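Local coordinates for 5' nucleotidase family protein (Staphylococcus aureus subsp. aureus, PDB 4Q7F) that binds a manganese and a magnesium ion in a calcineurin-like phosphoesterase domain that is joined, as in the 5'-nucleotidase family, to a C-terminal 5'-nucleotidase domain, at residues A[20-25]-A[240-245]; A[148-153]-A[157-162]; A[186-191]-A[234-239]; A[194-197]-A[201-204]. All blocks are in the same frame, centred on the assembly; numbering follows the deposited sequence.

Contact 1 of 4, residues A[20-25]-A[240-245]; sequences IAFYVV and IDIFIT
F22 and I242 meet at a slant, the terminal methyl of I242 approaching the CD1-CE1 side of the ring obliquely. CD1 of I242 lies 3.5 Å from CD1 of F22 and touches the neighbouring CE1 as well, so the tip of the aliphatic chain rests on two adjacent ring carbons rather than over the ring centre. The reach comes from I242: its CG1 is anti to the carbonyl carbon (chi1 -53°) and CD1 continues the extended chain, which carries the methyl across toward the opposing strand. V24 and I244 are related differently. Here the two side chains run antiparallel, each beside the other, CG2 of V24 lying 3.8 Å from CG2 of I244, while CD1 of I244 runs on to V24 CG1 at 4.1 Å. The CB atoms of all four residues point toward the opposing strand, the CA atoms being 9.2 Å apart at F22 and I242 and 8.0 Å apart at V24 and I244.

This is packing between two stacked beta-sheets: strand 19-25 belongs to one, strand 242-244 to the other, as in the layered core of calcineurin-like phosphoesterases. I242 also touches V274, and I244 touches I68, both on strands flanking 19-25. Each strand leads toward the metal site, with D27 and H29 following V25 and H247 and H249 following T245. The buried interface is purely hydrocarbon, so that at this point the sheets are probably held by close packing and burial of apolar surface, with no directional bond between the two segments.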
loop_
_atom_site.group_PDB
_atom_site.type_symbol
_atom_site.label_atom_id
_atom_site.label_comp_id
_atom_site.label_asym_id
_atom_site.label_seq_id
_atom_site.Cartn_x
_atom_site.Cartn_y
_atom_site.Cartn_z
ATOM N N ILE A 20 -7.484 -25.644 -17.070
ATOM C CA ILE A 20 -6.459 -25.206 -16.165
ATOM C C ILE A 20 -6.924 -23.969 -15.456
ATOM O O ILE A 20 -7.424 -23.010 -16.079
ATOM C CB ILE A 20 -5.122 -24.955 -16.904
ATOM C CG1 ILE A 20 -4.048 -24.450 -15.925
ATOM C CG2 ILE A 20 -5.326 -23.992 -18.072
ATOM C CD1 ILE A 20 -2.710 -24.175 -16.571
ATOM N N ALA A 21 -6.771 -23.982 -14.140
ATOM C CA ALA A 21 -7.196 -22.842 -13.350
ATOM C C ALA A 21 -6.033 -22.093 -12.762
ATOM O O ALA A 21 -5.067 -22.694 -12.269
ATOM C CB ALA A 21 -8.145 -23.288 -12.242
ATOM N N PHE A 22 -6.157 -20.764 -12.810
ATOM C CA PHE A 22 -5.198 -19.849 -12.251
ATOM C C PHE A 22 -5.807 -19.145 -11.066
ATOM O O PHE A 22 -6.825 -18.493 -11.196
ATOM C CB PHE A 22 -4.785 -18.802 -13.286
ATOM C CG PHE A 22 -3.955 -19.346 -14.402
ATOM C CD1 PHE A 22 -4.551 -19.841 -15.547
ATOM C CD2 PHE A 22 -2.565 -19.343 -14.319
ATOM C CE1 PHE A 22 -3.782 -20.322 -16.588
ATOM C CE2 PHE A 22 -1.795 -19.822 -15.353
ATOM C CZ PHE A 22 -2.399 -20.324 -16.488
ATOM N N TYR A 23 -5.183 -19.312 -9.906
ATOM C CA TYR A 23 -5.612 -18.677 -8.667
ATOM C C TYR A 23 -4.608 -17.621 -8.247
ATOM O O TYR A 23 -3.389 -17.873 -8.204
ATOM C CB TYR A 23 -5.671 -19.710 -7.541
ATOM C CG TYR A 23 -6.705 -20.748 -7.746
ATOM C CD1 TYR A 23 -8.016 -20.522 -7.331
ATOM C CD2 TYR A 23 -6.396 -21.971 -8.356
ATOM C CE1 TYR A 23 -8.991 -21.462 -7.510
ATOM C CE2 TYR A 23 -7.364 -22.932 -8.529
ATOM C CZ TYR A 23 -8.658 -22.670 -8.107
ATOM O OH TYR A 23 -9.629 -23.582 -8.280
ATOM N N VAL A 24 -5.106 -16.460 -7.865
ATOM C CA VAL A 24 -4.222 -15.411 -7.465
ATOM C C VAL A 24 -4.703 -14.670 -6.235
ATOM O O VAL A 24 -5.892 -14.421 -6.077
ATOM C CB VAL A 24 -3.961 -14.408 -8.632
ATOM C CG1 VAL A 24 -5.265 -13.927 -9.250
ATOM C CG2 VAL A 24 -3.116 -13.218 -8.157
ATOM N N VAL A 25 -3.749 -14.403 -5.342
ATOM C CA VAL A 25 -3.943 -13.518 -4.201
ATOM C C VAL A 25 -3.020 -12.338 -4.481
ATOM O O VAL A 25 -1.975 -12.473 -5.166
ATOM C CB VAL A 25 -3.642 -14.160 -2.833
ATOM C CG1 VAL A 25 -4.708 -15.181 -2.501
ATOM C CG2 VAL A 25 -2.258 -14.795 -2.783
ATOM N N ILE A 240 -3.029 -10.787 -25.066
ATOM C CA ILE A 240 -3.041 -11.127 -23.645
ATOM C C ILE A 240 -4.320 -11.894 -23.341
ATOM O O ILE A 240 -5.431 -11.439 -23.640
ATOM C CB ILE A 240 -3.013 -9.871 -22.747
ATOM C CG1 ILE A 240 -1.804 -8.991 -23.078
ATOM C CG2 ILE A 240 -2.982 -10.285 -21.294
ATOM C CD1 ILE A 240 -1.802 -7.639 -22.387
ATOM N N ASP A 241 -4.147 -13.065 -22.746
ATOM C CA ASP A 241 -5.253 -13.924 -22.381
ATOM C C ASP A 241 -5.679 -13.645 -20.933
ATOM O O ASP A 241 -6.866 -13.575 -20.636
ATOM C CB ASP A 241 -4.815 -15.379 -22.580
ATOM C CG ASP A 241 -4.447 -15.665 -24.035
ATOM O OD1 ASP A 241 -5.342 -15.599 -24.891
ATOM O OD2 ASP A 241 -3.271 -15.937 -24.328
ATOM N N ILE A 242 -4.709 -13.473 -20.044
ATOM C CA ILE A 242 -5.005 -13.206 -18.643
ATOM C C ILE A 242 -4.174 -12.014 -18.178
ATOM O O ILE A 242 -2.946 -11.973 -18.379
ATOM C CB ILE A 242 -4.719 -14.429 -17.745
ATOM C CG1 ILE A 242 -5.449 -15.678 -18.272
ATOM C CG2 ILE A 242 -5.143 -14.156 -16.316
ATOM C CD1 ILE A 242 -5.224 -16.921 -17.430
ATOM N N PHE A 243 -4.846 -11.048 -17.562
ATOM C CA PHE A 243 -4.198 -9.816 -17.096
ATOM C C PHE A 243 -4.476 -9.704 -15.601
ATOM O O PHE A 243 -5.581 -9.310 -15.177
ATOM C CB PHE A 243 -4.732 -8.610 -17.872
ATOM C CG PHE A 243 -3.867 -7.376 -17.771
ATOM C CD1 PHE A 243 -2.706 -7.265 -18.528
ATOM C CD2 PHE A 243 -4.223 -6.317 -16.959
ATOM C CE1 PHE A 243 -1.908 -6.130 -18.450
ATOM C CE2 PHE A 243 -3.426 -5.185 -16.873
ATOM C CZ PHE A 243 -2.266 -5.089 -17.618
ATOM N N ILE A 244 -3.479 -10.111 -14.815
ATOM C CA ILE A 244 -3.544 -10.107 -13.362
ATOM C C ILE A 244 -2.977 -8.798 -12.860
ATOM O O ILE A 244 -1.895 -8.382 -13.284
ATOM C CB ILE A 244 -2.809 -11.353 -12.790
ATOM C CG1 ILE A 244 -3.678 -12.579 -13.053
ATOM C CG2 ILE A 244 -2.515 -11.233 -11.294
ATOM C CD1 ILE A 244 -3.043 -13.923 -12.675
ATOM N N THR A 245 -3.739 -8.136 -11.990
ATOM C CA THR A 245 -3.363 -6.845 -11.436
ATOM C C THR A 245 -3.490 -6.795 -9.911
ATOM O O THR A 245 -3.984 -7.720 -9.283
ATOM C CB THR A 245 -4.208 -5.716 -12.060
ATOM O OG1 THR A 245 -5.588 -5.885 -11.730
ATOM C CG2 THR A 245 -4.034 -5.690 -13.546
#

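Contact 2 of 4, residues A[148-153]-A[157-162]; sequences KYFQVG and VGVIGL
F150 lays one face of its ring over V157, whose CB sits 3.6 Å above the ring plane, offset toward the rim. The C-H of that carbon makes a CH-pi contact, CB being 3.8 Å from the centroid and 19° from the ring normal. With chi1 at 61°, CG of F150 stands between the backbone N and the carbonyl carbon, and the ring is thereby folded back over the partner strand. V157 CG2 meets V152 CG2 at 3.6 Å, so this valine is held between a ring and a methyl of the same strand. Further along, CG2 of V159 approaches F150 CE1 obliquely.

The two strands, 147-152 and 155-163, form an antiparallel beta hairpin. K148 with V159 and F150 with V157 are its hydrogen-bonded pairs, each closed by two N-H...O=C bonds; the shortest joins V157 N to F150 O at 2.7 Å. Between them, Y149 and G158 make a non-hydrogen-bonded pair on the other face of the sheet, where CD1 of the tyrosine comes within 3.6 Å of the glycine CA. The Y149 ring also stacks on H198, while on the opposite face F150 stacks on F66 and touches I20 and F22 of the second sheet.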
loop_
_atom_site.group_PDB
_atom_site.type_symbol
_atom_site.label_atom_id
_atom_site.label_comp_id
_atom_site.label_asym_id
_atom_site.label_seq_id
_atom_site.Cartn_x
_atom_site.Cartn_y
_atom_site.Cartn_z
ATOM N N LYS A 148 8.411 -16.676 -17.352
ATOM C CA LYS A 148 8.350 -18.127 -17.110
ATOM C C LYS A 148 7.476 -18.779 -18.180
ATOM O O LYS A 148 6.415 -18.258 -18.538
ATOM C CB LYS A 148 7.741 -18.390 -15.722
ATOM C CG LYS A 148 7.456 -19.846 -15.365
ATOM C CD LYS A 148 6.784 -19.931 -13.995
ATOM C CE LYS A 148 6.257 -21.325 -13.686
ATOM N NZ LYS A 148 7.313 -22.375 -13.716
ATOM N N TYR A 149 7.905 -19.928 -18.682
ATOM C CA TYR A 149 7.130 -20.645 -19.675
ATOM C C TYR A 149 6.847 -22.057 -19.171
ATOM O O TYR A 149 7.682 -22.646 -18.490
ATOM C CB TYR A 149 7.907 -20.734 -21.000
ATOM C CG TYR A 149 8.140 -19.411 -21.701
ATOM C CD1 TYR A 149 7.129 -18.810 -22.440
ATOM C CD2 TYR A 149 9.383 -18.792 -21.673
ATOM C CE1 TYR A 149 7.337 -17.600 -23.099
ATOM C CE2 TYR A 149 9.610 -17.592 -22.344
ATOM C CZ TYR A 149 8.582 -16.997 -23.050
ATOM O OH TYR A 149 8.794 -15.815 -23.715
ATOM N N PHE A 150 5.656 -22.583 -19.473
ATOM C CA PHE A 150 5.328 -23.976 -19.136
ATOM C C PHE A 150 4.295 -24.520 -20.114
ATOM O O PHE A 150 3.620 -23.751 -20.803
ATOM C CB PHE A 150 4.874 -24.133 -17.677
ATOM C CG PHE A 150 3.634 -23.370 -17.334
ATOM C CD1 PHE A 150 3.713 -22.067 -16.854
ATOM C CD2 PHE A 150 2.384 -23.957 -17.461
ATOM C CE1 PHE A 150 2.570 -21.363 -16.529
ATOM C CE2 PHE A 150 1.234 -23.253 -17.138
ATOM C CZ PHE A 150 1.331 -21.956 -16.666
ATOM N N GLN A 151 4.193 -25.843 -20.195
ATOM C CA GLN A 151 3.234 -26.466 -21.107
ATOM C C GLN A 151 1.921 -26.890 -20.466
ATOM O O GLN A 151 1.865 -27.300 -19.304
ATOM C CB GLN A 151 3.844 -27.670 -21.842
ATOM C CG GLN A 151 4.846 -27.272 -22.906
ATOM C CD GLN A 151 6.015 -26.528 -22.312
ATOM O OE1 GLN A 151 6.631 -26.995 -21.354
ATOM N NE2 GLN A 151 6.329 -25.362 -22.872
ATOM N N VAL A 152 0.871 -26.761 -21.260
ATOM C CA VAL A 152 -0.465 -27.226 -20.918
ATOM C C VAL A 152 -0.851 -28.021 -22.157
ATOM O O VAL A 152 -1.183 -27.446 -23.212
ATOM C CB VAL A 152 -1.473 -26.089 -20.706
ATOM C CG1 VAL A 152 -2.865 -26.676 -20.432
ATOM C CG2 VAL A 152 -1.017 -25.182 -19.581
ATOM N N GLY A 153 -0.750 -29.343 -22.046
ATOM C CA GLY A 153 -0.996 -30.202 -23.183
ATOM C C GLY A 153 0.056 -29.860 -24.221
ATOM O O GLY A 153 1.228 -29.738 -23.902
ATOM N N VAL A 157 2.244 -21.797 -22.157
ATOM C CA VAL A 157 1.828 -20.594 -21.460
ATOM C C VAL A 157 3.077 -19.780 -21.147
ATOM O O VAL A 157 4.075 -20.332 -20.700
ATOM C CB VAL A 157 1.134 -20.912 -20.122
ATOM C CG1 VAL A 157 0.738 -19.615 -19.424
ATOM C CG2 VAL A 157 -0.070 -21.801 -20.352
ATOM N N GLY A 158 3.005 -18.467 -21.375
ATOM C CA GLY A 158 4.096 -17.557 -21.083
ATOM C C GLY A 158 3.631 -16.560 -20.038
ATOM O O GLY A 158 2.561 -15.963 -20.176
ATOM N N VAL A 159 4.421 -16.396 -18.984
ATOM C CA VAL A 159 4.058 -15.497 -17.907
ATOM C C VAL A 159 5.102 -14.411 -17.741
ATOM O O VAL A 159 6.299 -14.681 -17.692
ATOM C CB VAL A 159 3.922 -16.236 -16.558
ATOM C CG1 VAL A 159 3.419 -15.280 -15.487
ATOM C CG2 VAL A 159 2.970 -17.400 -16.682
ATOM N N ILE A 160 4.649 -13.171 -17.675
ATOM C CA ILE A 160 5.561 -12.077 -17.450
ATOM C C ILE A 160 5.123 -11.308 -16.210
ATOM O O ILE A 160 3.949 -10.965 -16.075
ATOM C CB ILE A 160 5.671 -11.134 -18.672
ATOM C CG1 ILE A 160 6.681 -10.023 -18.378
ATOM C CG2 ILE A 160 4.321 -10.529 -19.045
ATOM C CD1 ILE A 160 7.032 -9.178 -19.598
ATOM N N GLY A 161 6.079 -11.072 -15.305
ATOM C CA GLY A 161 5.856 -10.320 -14.072
ATOM C C GLY A 161 6.344 -8.885 -14.206
ATOM O O GLY A 161 7.452 -8.620 -14.672
ATOM N N LEU A 162 5.504 -7.955 -13.791
ATOM C CA LEU A 162 5.791 -6.534 -13.885
ATOM C C LEU A 162 5.359 -5.830 -12.630
ATOM O O LEU A 162 4.424 -6.273 -11.946
ATOM C CB LEU A 162 5.051 -5.938 -15.077
ATOM C CG LEU A 162 5.554 -6.426 -16.431
ATOM C CD1 LEU A 162 4.549 -6.186 -17.555
ATOM C CD2 LEU A 162 6.906 -5.801 -16.733
#

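Contact 3 of 4, residues A[186-191]-A[234-239]; sequences EILQQY and EAFSKD
F236 reaches across to L188 and Q189 on helix 184-198, and almost all of the meeting is done by the outer half of its ring. CB points toward the partner helix, and with CG anti to the carbonyl carbon (chi1 -49°) the ring is carried forward toward helix 184-198. CD2 is the first ring atom to touch across the contact, lying 3.9 Å from CD2 of L188; the leucine and phenylalanine side chains pass alongside one another, headed opposite ways. CE2, one bond further on, comes 4.0 Å from both CA and CB of Q189. At the tip, CZ presses closest, 3.5 Å from both CB and CG of the glutamine, and CE1 on the far side of the ring still meets CG at 4.1 Å.

The aliphatic stem of Q189 is thus what the ring rests against. CG of Q189 is anti to the backbone N (chi1 -179°) and the chain runs on extended, so that CD and OE1 of Q189 also pass within 4.1 Å of F236 CZ, the amide plane turned 67° from the ring. One face of the F236 ring is covered from within its own segment: CB of A235 stands 3.7 Å above the ring centre. The contact is apolar even though Q189 itself is exposed.

F236 of helix 229-236 thus packs against helix 184-198, where it also touches F185 and L192, one turn before and one turn after its partners. L188 turns inward onto L162 of strand 155-163, so that helix 184-198 covers the six-stranded sheet. Residues 237-239 form a 3-10 turn, from which the chain runs into strand 242-244 of that sheet.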
loop_
_atom_site.group_PDB
_atom_site.type_symbol
_atom_site.label_atom_id
_atom_site.label_comp_id
_atom_site.label_asym_id
_atom_site.label_seq_id
_atom_site.Cartn_x
_atom_site.Cartn_y
_atom_site.Cartn_z
ATOM N N GLU A 186 6.207 -0.275 -21.497
ATOM C CA GLU A 186 7.335 -0.396 -22.434
ATOM C C GLU A 186 7.977 -1.774 -22.404
ATOM O O GLU A 186 8.303 -2.328 -23.448
ATOM C CB GLU A 186 8.397 0.664 -22.168
ATOM C CG GLU A 186 7.914 2.089 -22.385
ATOM C CD GLU A 186 8.995 3.118 -22.126
ATOM O OE1 GLU A 186 10.187 2.735 -22.027
ATOM O OE2 GLU A 186 8.645 4.312 -22.029
ATOM N N ILE A 187 8.172 -2.322 -21.211
ATOM C CA ILE A 187 8.774 -3.651 -21.105
ATOM C C ILE A 187 7.830 -4.705 -21.699
ATOM O O ILE A 187 8.274 -5.636 -22.380
ATOM C CB ILE A 187 9.173 -3.979 -19.659
ATOM C CG1 ILE A 187 10.237 -2.992 -19.174
ATOM C CG2 ILE A 187 9.689 -5.406 -19.549
ATOM C CD1 ILE A 187 11.472 -2.890 -20.056
ATOM N N LEU A 188 6.534 -4.563 -21.442
ATOM C CA LEU A 188 5.562 -5.485 -21.999
ATOM C C LEU A 188 5.617 -5.410 -23.518
ATOM O O LEU A 188 5.729 -6.436 -24.191
ATOM C CB LEU A 188 4.135 -5.176 -21.511
ATOM C CG LEU A 188 3.024 -6.061 -22.104
ATOM C CD1 LEU A 188 3.277 -7.528 -21.813
ATOM C CD2 LEU A 188 1.677 -5.637 -21.548
ATOM N N GLN A 189 5.538 -4.188 -24.042
ATOM C CA GLN A 189 5.577 -3.942 -25.476
ATOM C C GLN A 189 6.780 -4.591 -26.148
ATOM O O GLN A 189 6.680 -5.127 -27.255
ATOM C CB GLN A 189 5.627 -2.438 -25.743
ATOM C CG GLN A 189 5.639 -2.092 -27.225
ATOM C CD GLN A 189 5.610 -0.604 -27.466
ATOM O OE1 GLN A 189 4.816 -0.118 -28.257
ATOM N NE2 GLN A 189 6.459 0.130 -26.765
ATOM N N GLN A 190 7.915 -4.531 -25.471
ATOM C CA GLN A 190 9.147 -5.083 -26.002
ATOM C C GLN A 190 9.187 -6.617 -25.927
ATOM O O GLN A 190 9.708 -7.254 -26.827
ATOM C CB GLN A 190 10.333 -4.437 -25.288
ATOM C CG GLN A 190 10.415 -2.936 -25.580
ATOM C CD GLN A 190 11.313 -2.179 -24.624
ATOM O OE1 GLN A 190 12.165 -2.764 -23.957
ATOM N NE2 GLN A 190 11.132 -0.862 -24.560
ATOM N N TYR A 191 8.609 -7.198 -24.873
ATOM C CA TYR A 191 8.576 -8.659 -24.710
ATOM C C TYR A 191 7.500 -9.410 -25.502
ATOM O O TYR A 191 7.694 -10.580 -25.845
ATOM C CB TYR A 191 8.387 -9.039 -23.247
ATOM C CG TYR A 191 9.647 -9.296 -22.462
ATOM C CD1 TYR A 191 10.191 -10.579 -22.403
ATOM C CD2 TYR A 191 10.260 -8.291 -21.734
ATOM C CE1 TYR A 191 11.326 -10.839 -21.659
ATOM C CE2 TYR A 191 11.393 -8.538 -20.989
ATOM C CZ TYR A 191 11.917 -9.809 -20.950
ATOM O OH TYR A 191 13.043 -10.054 -20.208
ATOM N N GLU A 234 -5.435 -1.664 -23.649
ATOM C CA GLU A 234 -5.828 -0.913 -24.825
ATOM C C GLU A 234 -4.912 -1.221 -26.015
ATOM O O GLU A 234 -5.382 -1.369 -27.136
ATOM C CB GLU A 234 -5.792 0.593 -24.521
ATOM C CG GLU A 234 -6.133 1.500 -25.699
ATOM C CD GLU A 234 -5.911 2.983 -25.399
ATOM O OE1 GLU A 234 -6.728 3.803 -25.853
ATOM O OE2 GLU A 234 -4.935 3.342 -24.702
ATOM N N ALA A 235 -3.612 -1.311 -25.764
ATOM C CA ALA A 235 -2.639 -1.569 -26.813
ATOM C C ALA A 235 -2.420 -3.043 -27.118
ATOM O O ALA A 235 -2.227 -3.409 -28.287
ATOM C CB ALA A 235 -1.308 -0.937 -26.441
ATOM N N PHE A 236 -2.450 -3.896 -26.094
ATOM C CA PHE A 236 -2.117 -5.306 -26.309
ATOM C C PHE A 236 -3.155 -6.377 -25.943
ATOM O O PHE A 236 -2.817 -7.562 -25.921
ATOM C CB PHE A 236 -0.805 -5.607 -25.571
ATOM C CG PHE A 236 0.266 -4.613 -25.850
ATOM C CD1 PHE A 236 0.789 -4.484 -27.135
ATOM C CD2 PHE A 236 0.750 -3.787 -24.847
ATOM C CE1 PHE A 236 1.772 -3.544 -27.409
ATOM C CE2 PHE A 236 1.738 -2.853 -25.114
ATOM C CZ PHE A 236 2.246 -2.725 -26.397
ATOM N N SER A 237 -4.410 -5.990 -25.711
ATOM C CA SER A 237 -5.440 -6.970 -25.328
ATOM C C SER A 237 -5.478 -8.240 -26.188
ATOM O O SER A 237 -5.483 -9.341 -25.651
ATOM C CB SER A 237 -6.841 -6.349 -25.329
ATOM O OG SER A 237 -7.786 -7.309 -24.869
ATOM N N LYS A 238 -5.496 -8.088 -27.513
ATOM C CA LYS A 238 -5.590 -9.251 -28.419
ATOM C C LYS A 238 -4.508 -10.319 -28.229
ATOM O O LYS A 238 -4.697 -11.460 -28.643
ATOM C CB LYS A 238 -5.588 -8.809 -29.887
ATOM C CG LYS A 238 -4.271 -8.214 -30.371
ATOM C CD LYS A 238 -4.271 -8.082 -31.888
ATOM C CE LYS A 238 -2.876 -7.821 -32.424
ATOM N NZ LYS A 238 -2.883 -7.861 -33.909
ATOM N N ASP A 239 -3.384 -9.949 -27.621
ATOM C CA ASP A 239 -2.274 -10.868 -27.386
ATOM C C ASP A 239 -2.166 -11.325 -25.923
ATOM O O ASP A 239 -1.316 -12.148 -25.586
ATOM C CB ASP A 239 -0.974 -10.190 -27.813
ATOM C CG ASP A 239 -0.949 -9.874 -29.305
ATOM O OD1 ASP A 239 -1.472 -10.687 -30.092
ATOM O OD2 ASP A 239 -0.393 -8.830 -29.693
#

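Contact 4 of 4, residues A[194-197]-A[201-204]; sequences EMKR and IIVV
No ring or planar group takes part where M195 and K196 meet I202; the guanidinium of R197, which makes no contact with 201-204, has CA of E194 3.4 Å above one face, offset toward its rim. The contact itself is made by chain atoms arriving from two directions at the two branches of a single isoleucine. The methyl CE of M195, a selenomethionine, lies 3.7 Å from CG2 of I202, the side chains crossing at about a right angle. Its chain runs extended as far as SE and then bends (chi3 -28°), which turns CE onto CG2. On the other branch, CD1 of I202 touches K196 CG at 3.6 Å.

K196 gives only its aliphatic base to this packing. Beyond CG the chain bends away, and NZ forms a salt bridge with D239, so the charge is answered at the margin while CG packs on I202. I202 is tied down from its backbone side as well, its N donating to OD2 of D241.

Only a few residues separate the end of helix 184-198 from the start of strand 201-207, and the contact folds one back over the other. It lies at the return of a beta-alpha-beta crossover from strand 155-163, by way of helix 184-198, to its parallel neighbour 201-207. M195 also touches I160 of the first strand and L188, two helical turns back, while strand 242-244 flanks 201-207 on its other side.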
loop_
_atom_site.group_PDB
_atom_site.type_symbol
_atom_site.label_atom_id
_atom_site.label_comp_id
_atom_site.label_asym_id
_atom_site.label_seq_id
_atom_site.Cartn_x
_atom_site.Cartn_y
_atom_site.Cartn_z
ATOM N N GLU A 194 8.414 -11.636 -28.642
ATOM C CA GLU A 194 9.144 -12.846 -28.280
ATOM C C GLU A 194 8.260 -13.857 -27.563
ATOM O O GLU A 194 8.393 -15.061 -27.766
ATOM C CB GLU A 194 10.322 -12.505 -27.377
ATOM C CG GLU A 194 11.143 -13.726 -26.992
ATOM C CD GLU A 194 12.303 -13.396 -26.083
ATOM O OE1 GLU A 194 12.192 -12.430 -25.288
ATOM O OE2 GLU A 194 13.322 -14.123 -26.160
HETATM N N MSE A 195 7.385 -13.358 -26.698
HETATM C CA MSE A 195 6.475 -14.215 -25.961
HETATM C C MSE A 195 5.563 -14.924 -26.928
HETATM O O MSE A 195 5.392 -16.137 -26.834
HETATM C CB MSE A 195 5.706 -13.406 -24.925
HETATM C CG MSE A 195 6.653 -13.108 -23.766
HETATM SE SE MSE A 195 5.762 -12.171 -22.280
HETATM C CE MSE A 195 4.332 -11.192 -23.201
ATOM N N LYS A 196 4.999 -14.192 -27.883
ATOM C CA LYS A 196 4.118 -14.805 -28.869
ATOM C C LYS A 196 4.844 -15.839 -29.749
ATOM O O LYS A 196 4.206 -16.732 -30.273
ATOM C CB LYS A 196 3.460 -13.750 -29.741
ATOM C CG LYS A 196 2.520 -12.821 -28.998
ATOM C CD LYS A 196 1.988 -11.737 -29.922
ATOM C CE LYS A 196 1.127 -12.317 -31.042
ATOM N NZ LYS A 196 0.665 -11.283 -32.004
ATOM N N ARG A 197 6.157 -15.706 -29.931
ATOM C CA ARG A 197 6.920 -16.699 -30.707
ATOM C C ARG A 197 7.097 -17.972 -29.891
ATOM O O ARG A 197 7.201 -19.056 -30.440
ATOM C CB ARG A 197 8.320 -16.201 -31.104
ATOM C CG ARG A 197 8.376 -15.233 -32.273
ATOM C CD ARG A 197 9.810 -14.958 -32.728
ATOM N NE ARG A 197 10.609 -14.139 -31.800
ATOM C CZ ARG A 197 10.640 -12.804 -31.797
ATOM N NH1 ARG A 197 11.403 -12.149 -30.922
ATOM N NH2 ARG A 197 9.904 -12.107 -32.659
ATOM N N ILE A 201 -0.459 -18.987 -25.055
ATOM C CA ILE A 201 -1.211 -18.262 -24.034
ATOM C C ILE A 201 -0.282 -17.342 -23.258
ATOM O O ILE A 201 0.796 -17.759 -22.811
ATOM C CB ILE A 201 -1.900 -19.227 -23.049
ATOM C CG1 ILE A 201 -2.872 -20.145 -23.798
ATOM C CG2 ILE A 201 -2.628 -18.449 -21.949
ATOM C CD1 ILE A 201 -4.039 -19.423 -24.443
ATOM N N ILE A 202 -0.719 -16.097 -23.085
ATOM C CA ILE A 202 0.058 -15.083 -22.378
ATOM C C ILE A 202 -0.669 -14.573 -21.142
ATOM O O ILE A 202 -1.838 -14.191 -21.203
ATOM C CB ILE A 202 0.397 -13.917 -23.315
ATOM C CG1 ILE A 202 1.373 -14.432 -24.389
ATOM C CG2 ILE A 202 1.008 -12.759 -22.528
ATOM C CD1 ILE A 202 1.529 -13.534 -25.583
ATOM N N VAL A 203 0.059 -14.577 -20.031
ATOM C CA VAL A 203 -0.434 -14.148 -18.745
ATOM C C VAL A 203 0.476 -13.053 -18.237
ATOM O O VAL A 203 1.681 -13.248 -18.102
ATOM C CB VAL A 203 -0.396 -15.308 -17.720
ATOM C CG1 VAL A 203 -0.878 -14.858 -16.340
ATOM C CG2 VAL A 203 -1.216 -16.488 -18.212
ATOM N N VAL A 204 -0.105 -11.883 -17.996
ATOM C CA VAL A 204 0.619 -10.767 -17.448
ATOM C C VAL A 204 0.260 -10.623 -15.972
ATOM O O VAL A 204 -0.933 -10.509 -15.632
ATOM C CB VAL A 204 0.242 -9.444 -18.149
ATOM C CG1 VAL A 204 0.947 -8.289 -17.462
ATOM C CG2 VAL A 204 0.600 -9.490 -19.628
#

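Overall arrangement
All four contacts lie in the calcineurin-like phosphoesterase domain. Contact 1 spans the others along the chain: after strand 20-25 come contact 2, then contact 4, falling between the two segments of contact 3, before 240-245 closes the set. Contacts 1, 2 and 4 share the six-stranded sheet, in which strands 147-152, 155-163, 201-207 and 242-244 are successive neighbours. Contacts 2 and 4 are closest, centres about 7 Å apart; contacts 1 and 3 are about 16 Å apart. Contact 1 joins two sheets, contact 2 is an edge hairpin, and contacts 3 and 4 bring helix 184-198 against helix 229-236 and strand 201-207; both strands of contact 1 run on toward the metal residues.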